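Local atomic coordinates of aminotransferase class-III (Ochrobactrum anthropi, PDB entry 5GHG), a protein that probably transfers amino groups between amine donors and carbonyl acceptors as a pyridoxal-phosphate-dependent omega-transaminase, its cofactor captured here in the pyridoxamine form. Residues E52-L57 with T422-P427; T356-R361 with V377-G382. The protein carries 1 engineered substitution. One frame throughout, in Å; residues are numbered along the deposited sequence.

Interaction 1. Residues E52-L57 with T422-P427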
ATOM      1  N   GLU B  52     -19.227  10.444 -13.741  1.00  3.37           N
ATOM      2  CA  GLU B  52     -17.946  10.393 -13.036  1.00  5.99           C
ATOM      3  C   GLU B  52     -16.872  10.867 -14.012  1.00  4.49           C
ATOM      4  O   GLU B  52     -16.165  10.085 -14.665  1.00  4.60           O
ATOM      5  CB  GLU B  52     -17.675   9.001 -12.475  1.00  5.41           C
ATOM      6  CG  GLU B  52     -17.401   8.990 -10.939  1.00  9.36           C
ATOM      7  CD  GLU B  52     -16.166   9.803 -10.546  1.00  6.78           C
ATOM      8  OE1 GLU B  52     -15.367  10.149 -11.448  1.00 10.42           O
ATOM      9  OE2 GLU B  52     -15.985  10.124  -9.342  1.00  9.48           O
ATOM     10  N   ALA B  53     -16.771  12.184 -14.135  1.00  3.87           N
ATOM     11  CA  ALA B  53     -15.891  12.774 -15.111  1.00  4.96           C
ATOM     12  C   ALA B  53     -14.425  12.630 -14.719  1.00  4.96           C
ATOM     13  O   ALA B  53     -13.555  12.991 -15.516  1.00  4.44           O
ATOM     14  CB  ALA B  53     -16.242  14.240 -15.336  1.00  5.17           C
ATOM     15  N   MET B  54     -14.143  12.118 -13.521  1.00  4.21           N
ATOM     16  CA  MET B  54     -12.785  11.814 -13.084  1.00  3.97           C
ATOM     17  C   MET B  54     -12.466  10.325 -13.126  1.00  5.23           C
ATOM     18  O   MET B  54     -11.351   9.940 -12.751  1.00  4.86           O
ATOM     19  CB  MET B  54     -12.561  12.323 -11.648  1.00  7.50           C
ATOM     20  CG  MET B  54     -12.634  13.830 -11.501  1.00 10.25           C
ATOM     21  SD  MET B  54     -11.383  14.575 -12.530  1.00 16.28           S
ATOM     22  CE  MET B  54      -9.886  14.013 -11.712  1.00 10.61           C
ATOM     23  N   SER B  55     -13.410   9.477 -13.538  1.00  2.86           N
ATOM     24  CA  SER B  55     -13.187   8.034 -13.487  1.00  4.12           C
ATOM     25  C   SER B  55     -12.782   7.585 -12.083  1.00  4.68           C
ATOM     26  O   SER B  55     -11.919   6.718 -11.903  1.00  2.95           O
ATOM     27  CB  SER B  55     -12.131   7.600 -14.503  1.00  4.61           C
ATOM     28  OG  SER B  55     -12.457   8.061 -15.804  1.00  5.94           O
ATOM     29  N   GLY B  56     -13.398   8.190 -11.075  1.00  4.09           N
ATOM     30  CA  GLY B  56     -13.038   7.857  -9.708  1.00  4.11           C
ATOM     31  C   GLY B  56     -11.784   8.606  -9.320  1.00  4.96           C
ATOM     32  O   GLY B  56     -11.845   9.808  -9.062  1.00  6.63           O
ATOM     33  N   LEU B  57     -10.635   7.940  -9.310  1.00  5.39           N
ATOM     34  CA  LEU B  57      -9.375   8.665  -9.113  1.00  7.08           C
ATOM     35  C   LEU B  57      -8.509   8.533 -10.352  1.00  7.27           C
ATOM     36  O   LEU B  57      -7.379   8.039 -10.287  1.00  4.88           O
ATOM     37  CB  LEU B  57      -8.625   8.163  -7.867  1.00  6.13           C
ATOM     38  CG  LEU B  57      -9.261   8.441  -6.502  1.00  7.50           C
ATOM     39  CD1 LEU B  57      -8.438   7.887  -5.345  1.00  5.73           C
ATOM     40  CD2 LEU B  57      -9.486   9.934  -6.323  1.00  7.64           C
ATOM     41  N   THR B 422      -8.140  24.672 -10.372  1.00  4.53           N
ATOM     42  CA  THR B 422      -8.250  23.919 -11.607  1.00  4.62           C
ATOM     43  C   THR B 422      -9.292  22.822 -11.450  1.00  4.98           C
ATOM     44  O   THR B 422      -9.223  22.028 -10.508  1.00  6.06           O
ATOM     45  CB  THR B 422      -6.893  23.307 -12.008  1.00  5.54           C
ATOM     46  OG1 THR B 422      -5.935  24.355 -12.213  1.00  5.54           O
ATOM     47  CG2 THR B 422      -7.023  22.495 -13.306  1.00  3.91           C
ATOM     48  N   LEU B 423     -10.253  22.787 -12.356  1.00  3.13           N
ATOM     49  CA  LEU B 423     -11.176  21.655 -12.481  1.00  4.63           C
ATOM     50  C   LEU B 423     -10.610  20.653 -13.481  1.00  4.32           C
ATOM     51  O   LEU B 423     -10.257  21.025 -14.600  1.00  4.84           O
ATOM     52  CB  LEU B 423     -12.548  22.121 -12.968  1.00  3.60           C
ATOM     53  CG  LEU B 423     -13.270  23.147 -12.104  1.00  7.35           C
ATOM     54  CD1 LEU B 423     -14.626  23.459 -12.717  1.00  8.20           C
ATOM     55  CD2 LEU B 423     -13.405  22.635 -10.691  1.00  7.41           C
ATOM     56  N   ALA B 424     -10.539  19.384 -13.081  1.00  4.08           N
ATOM     57  CA  ALA B 424      -9.969  18.360 -13.956  1.00  5.97           C
ATOM     58  C   ALA B 424     -11.066  17.517 -14.586  1.00  7.36           C
ATOM     59  O   ALA B 424     -12.147  17.332 -14.024  1.00  6.51           O
ATOM     60  CB  ALA B 424      -9.004  17.452 -13.194  1.00  7.33           C
ATOM     61  N   PHE B 425     -10.776  17.008 -15.775  1.00  5.22           N
ATOM     62  CA  PHE B 425     -11.658  16.101 -16.486  1.00  3.69           C
ATOM     63  C   PHE B 425     -10.812  14.924 -16.968  1.00  6.60           C
ATOM     64  O   PHE B 425      -9.781  15.117 -17.615  1.00  6.05           O
ATOM     65  CB  PHE B 425     -12.364  16.819 -17.621  1.00  6.88           C
ATOM     66  CG  PHE B 425     -13.225  17.933 -17.132  1.00  9.42           C
ATOM     67  CD1 PHE B 425     -14.554  17.714 -16.828  1.00  8.80           C
ATOM     68  CD2 PHE B 425     -12.673  19.183 -16.873  1.00  6.80           C
ATOM     69  CE1 PHE B 425     -15.342  18.727 -16.328  1.00 10.75           C
ATOM     70  CE2 PHE B 425     -13.450  20.197 -16.365  1.00  7.82           C
ATOM     71  CZ  PHE B 425     -14.788  19.978 -16.088  1.00 11.40           C
ATOM     72  N   CYS B 426     -11.231  13.718 -16.606  1.00  3.88           N
ATOM     73  CA  CYS B 426     -10.490  12.505 -16.916  1.00  3.56           C
ATOM     74  C   CYS B 426     -11.489  11.353 -16.961  1.00  3.49           C
ATOM     75  O   CYS B 426     -11.468  10.451 -16.115  1.00  2.92           O
ATOM     76  CB  CYS B 426      -9.406  12.270 -15.856  1.00  6.88           C
ATOM     77  SG  CYS B 426      -8.334  10.854 -16.099  1.00  8.89           S
ATOM     78  N   PRO B 427     -12.410  11.383 -17.924  1.00  2.88           N
ATOM     79  CA  PRO B 427     -13.548  10.450 -17.897  1.00  2.91           C
ATOM     80  C   PRO B 427     -13.156   9.060 -18.365  1.00  3.29           C
ATOM     81  O   PRO B 427     -12.067   8.866 -18.929  1.00  2.42           O
ATOM     82  CB  PRO B 427     -14.558  11.110 -18.844  1.00  3.40           C
ATOM     83  CG  PRO B 427     -13.676  11.862 -19.841  1.00  2.94           C
ATOM     84  CD  PRO B 427     -12.540  12.398 -18.982  1.00  2.92           C
TER
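Ala53 meets Cys426 and Pro427 where the segments come closest, and the bond there is between backbones: Cys426 N gives its hydrogen to Ala53 O at 2.7 Å, nearly in line with the carbonyl. The ring of Pro427 lies against the same oxygen, its CD 3.7 Å from Ala53 O, while Ala53 CB approaches Phe425 CD1 obliquely at 4.1 Å. Met54 starts off away from the strand, but bends at chi2 and chi3 bring its end back: SD lies 3.2 Å from Ala424 O, and CE touches Ala424 CB. Ser55 OG also reaches Cys426 O, although its modelled position is doubtful. Glu52 braces the turn from its own side, OE1 taking Gly56 N at 2.8 Å from above the carboxylate plane, with OE2 bonded to Tyr83 of the second subunit. The contact has no solvent side; it loosens instead where the segments diverge, toward Thr422 and Leu423 at one end and Leu57 at the other. Leu57 O accepts a hydrogen bond from Lys287 of the cofactor pocket. Around this junction, Ala53 rests on Val414 of strand 414-419 and Met439 of helix 433-455, and Phe425 packs against helices 433-455 and 400-411.

Interaction 2. Residues T356-R361 with V377-G382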
ATOM      1  N   THR B 356      -9.854  13.969 -28.592  1.00  8.13           N
ATOM      2  CA  THR B 356      -9.804  15.057 -29.558  1.00  8.20           C
ATOM      3  C   THR B 356     -11.049  15.943 -29.445  1.00  7.35           C
ATOM      4  O   THR B 356     -10.959  17.173 -29.382  1.00  6.24           O
ATOM      5  CB  THR B 356      -9.679  14.502 -30.978  1.00 10.06           C
ATOM      6  OG1 THR B 356      -8.434  13.814 -31.088  1.00 12.54           O
ATOM      7  CG2 THR B 356      -9.737  15.633 -31.998  1.00 14.53           C
ATOM      8  N   TYR B 357     -12.214  15.321 -29.375  1.00  6.76           N
ATOM      9  CA  TYR B 357     -13.445  16.085 -29.289  1.00  7.27           C
ATOM     10  C   TYR B 357     -13.537  16.845 -27.963  1.00  7.20           C
ATOM     11  O   TYR B 357     -13.888  18.028 -27.944  1.00  5.14           O
ATOM     12  CB  TYR B 357     -14.644  15.153 -29.500  1.00  8.62           C
ATOM     13  CG  TYR B 357     -15.980  15.846 -29.403  1.00 10.63           C
ATOM     14  CD1 TYR B 357     -16.329  16.846 -30.319  1.00 14.50           C
ATOM     15  CD2 TYR B 357     -16.884  15.524 -28.405  1.00 11.64           C
ATOM     16  CE1 TYR B 357     -17.538  17.495 -30.243  1.00 11.46           C
ATOM     17  CE2 TYR B 357     -18.111  16.165 -28.312  1.00 11.32           C
ATOM     18  CZ  TYR B 357     -18.441  17.152 -29.239  1.00 16.00           C
ATOM     19  OH  TYR B 357     -19.650  17.801 -29.150  1.00 19.01           O
ATOM     20  N   MET B 358     -13.206  16.184 -26.840  1.00  5.92           N
ATOM     21  CA  MET B 358     -13.248  16.865 -25.546  1.00  4.28           C
ATOM     22  C   MET B 358     -12.274  18.040 -25.489  1.00  5.54           C
ATOM     23  O   MET B 358     -12.615  19.118 -24.984  1.00  4.13           O
ATOM     24  CB  MET B 358     -12.947  15.884 -24.413  1.00  2.89           C
ATOM     25  CG  MET B 358     -12.993  16.486 -22.996  1.00  4.75           C
ATOM     26  SD  MET B 358     -12.500  15.331 -21.665  1.00  8.33           S
ATOM     27  CE  MET B 358     -10.713  15.384 -21.830  1.00  5.01           C
ATOM     28  N   GLN B 359     -11.046  17.847 -25.979  1.00  4.85           N
ATOM     29  CA  GLN B 359     -10.082  18.943 -25.977  1.00  6.72           C
ATOM     30  C   GLN B 359     -10.607  20.133 -26.769  1.00  7.25           C
ATOM     31  O   GLN B 359     -10.445  21.286 -26.352  1.00  6.14           O
ATOM     32  CB  GLN B 359      -8.737  18.498 -26.542  1.00  5.60           C
ATOM     33  CG  GLN B 359      -8.033  17.384 -25.788  1.00  5.57           C
ATOM     34  CD  GLN B 359      -7.700  17.731 -24.353  1.00  7.04           C
ATOM     35  OE1 GLN B 359      -7.497  18.896 -24.008  1.00  7.44           O
ATOM     36  NE2 GLN B 359      -7.616  16.703 -23.504  1.00  4.69           N
ATOM     37  N   LYS B 360     -11.236  19.870 -27.914  1.00  6.70           N
ATOM     38  CA  LYS B 360     -11.778  20.955 -28.740  1.00  8.18           C
ATOM     39  C   LYS B 360     -12.943  21.645 -28.043  1.00  7.55           C
ATOM     40  O   LYS B 360     -12.981  22.880 -27.960  1.00  6.67           O
ATOM     41  CB  LYS B 360     -12.206  20.404 -30.099  1.00 10.35           C
ATOM     42  CG  LYS B 360     -12.883  21.414 -31.024  1.00 20.50           C
ATOM     43  CD  LYS B 360     -13.513  20.694 -32.227  1.00 25.05           C
ATOM     44  CE  LYS B 360     -14.118  21.679 -33.233  1.00 37.76           C
ATOM     45  NZ  LYS B 360     -13.067  22.495 -33.925  1.00 37.55           N
ATOM     46  N   ARG B 361     -13.900  20.868 -27.519  1.00  5.45           N
ATOM     47  CA  ARG B 361     -15.032  21.469 -26.824  1.00  7.21           C
ATOM     48  C   ARG B 361     -14.590  22.298 -25.625  1.00  7.48           C
ATOM     49  O   ARG B 361     -15.086  23.410 -25.414  1.00  7.16           O
ATOM     50  CB  ARG B 361     -16.038  20.385 -26.396  1.00  7.80           C
ATOM     51  CG  ARG B 361     -16.889  19.856 -27.558  1.00 10.35           C
ATOM     52  CD  ARG B 361     -17.928  20.904 -27.982  1.00 13.03           C
ATOM     53  NE  ARG B 361     -18.702  21.376 -26.829  1.00 15.89           N
ATOM     54  CZ  ARG B 361     -19.837  20.833 -26.431  1.00 20.31           C
ATOM     55  NH1 ARG B 361     -20.345  19.817 -27.117  1.00 24.64           N
ATOM     56  NH2 ARG B 361     -20.480  21.306 -25.359  1.00 17.58           N
ATOM     57  N   VAL B 377      -4.312  16.869 -22.988  1.00  4.96           N
ATOM     58  CA  VAL B 377      -4.005  16.038 -24.145  1.00  6.69           C
ATOM     59  C   VAL B 377      -4.821  14.761 -24.028  1.00  7.26           C
ATOM     60  O   VAL B 377      -5.137  14.317 -22.925  1.00  6.27           O
ATOM     61  CB  VAL B 377      -2.495  15.706 -24.265  1.00  9.07           C
ATOM     62  CG1 VAL B 377      -2.009  14.958 -23.056  1.00  8.67           C
ATOM     63  CG2 VAL B 377      -2.224  14.892 -25.518  1.00 17.52           C
ATOM     64  N   GLY B 378      -5.170  14.170 -25.165  1.00  6.29           N
ATOM     65  CA  GLY B 378      -5.918  12.933 -25.123  1.00  6.74           C
ATOM     66  C   GLY B 378      -7.190  13.125 -24.315  1.00  5.63           C
ATOM     67  O   GLY B 378      -7.945  14.085 -24.523  1.00  6.20           O
ATOM     68  N   LEU B 379      -7.436  12.218 -23.351  1.00  5.14           N
ATOM     69  CA  LEU B 379      -8.655  12.251 -22.560  1.00  4.17           C
ATOM     70  C   LEU B 379      -8.410  12.777 -21.148  1.00  5.32           C
ATOM     71  O   LEU B 379      -9.074  12.361 -20.194  1.00  4.64           O
ATOM     72  CB  LEU B 379      -9.311  10.866 -22.531  1.00  5.17           C
ATOM     73  CG  LEU B 379     -10.812  10.716 -22.264  1.00  4.41           C
ATOM     74  CD1 LEU B 379     -11.667  11.583 -23.220  1.00  4.15           C
ATOM     75  CD2 LEU B 379     -11.229   9.242 -22.315  1.00  3.27           C
ATOM     76  N   ILE B 380      -7.469  13.705 -20.980  1.00  3.34           N
ATOM     77  CA  ILE B 380      -7.257  14.342 -19.681  1.00  4.71           C
ATOM     78  C   ILE B 380      -7.125  15.836 -19.894  1.00  4.24           C
ATOM     79  O   ILE B 380      -6.448  16.277 -20.832  1.00  4.28           O
ATOM     80  CB  ILE B 380      -6.040  13.766 -18.935  1.00  6.25           C
ATOM     81  CG1 ILE B 380      -6.024  14.260 -17.494  1.00  5.19           C
ATOM     82  CG2 ILE B 380      -4.742  14.127 -19.653  1.00  5.97           C
ATOM     83  CD1 ILE B 380      -5.049  13.543 -16.591  1.00  6.40           C
ATOM     84  N   ALA B 381      -7.773  16.619 -19.049  1.00  3.43           N
ATOM     85  CA  ALA B 381      -7.775  18.061 -19.231  1.00  3.90           C
ATOM     86  C   ALA B 381      -7.954  18.761 -17.904  1.00  3.65           C
ATOM     87  O   ALA B 381      -8.526  18.219 -16.966  1.00  3.42           O
ATOM     88  CB  ALA B 381      -8.870  18.513 -20.217  1.00  3.27           C
ATOM     89  N   GLY B 382      -7.471  19.993 -17.851  1.00  3.94           N
ATOM     90  CA  GLY B 382      -7.711  20.858 -16.715  1.00  4.51           C
ATOM     91  C   GLY B 382      -8.158  22.220 -17.183  1.00  3.71           C
ATOM     92  O   GLY B 382      -7.694  22.718 -18.207  1.00  4.06           O
TER
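Helix 356-361, which carries Met358 and Gln359 into the contact, runs almost parallel to strand 380-382, their axes 11° apart and 9.1 Å at closest approach, with the type II' turn from Val377 to Ile380 facing the helix. Gln359 does the polar work. Its NE2 enters between two main-chain carbonyls, bonding to Gly378 O at 2.8 Å, close to straight at 174°, and to Ile380 O at 2.9 Å. Both oxygens lie near the amide plane of Gln359, yet the nitrogen sits above each carbonyl plane. OE1 is held by Arg363, which helps fix the flip of the amide. Met358 leaves the helix extended, CG opposite the backbone N, and the bend at chi3 turns CE over Leu379, 3.5 Å from its C and 4.0 Å from Ala381 CB. Its SD meets Leu379 CD1 at 4.1 Å, the two side chains crossing at about a right angle. With an alanine here instead of Gln359, the Gly378 and Ile380 carbonyls would probably lose the donor they share, leaving the methionine packing to hold turn to helix. Across the contact, then, no charges pair: one neutral amide ties the turn's backbone to the helix, and a methionine fills in beside it.

Overall arrangement
The two contacts lie on neighbouring strands of one sheet, 422-425 and 380-385, with centres 12 Å apart. A probable hydrogen bond from Phe425 N to Ala381 O links them directly, and Leu379 CD2 packs on Pro427 O. Interaction 1 is wholly buried and draws the N-terminal part of the chain to a C-terminal strand, 365 residues on; interaction 2 is partly exposed and local, seating a helix on the hairpin that follows it. Their chemistry differs accordingly: the one firm bond across 52-57 and 422-427 joins backbone to backbone, with short side chains and Met54 packed round it, whereas in 356-361 with 377-382 long side chains span the gap between helix and strand. Arg266 bonds to Pro427 O and to Leu379 O, bridging both.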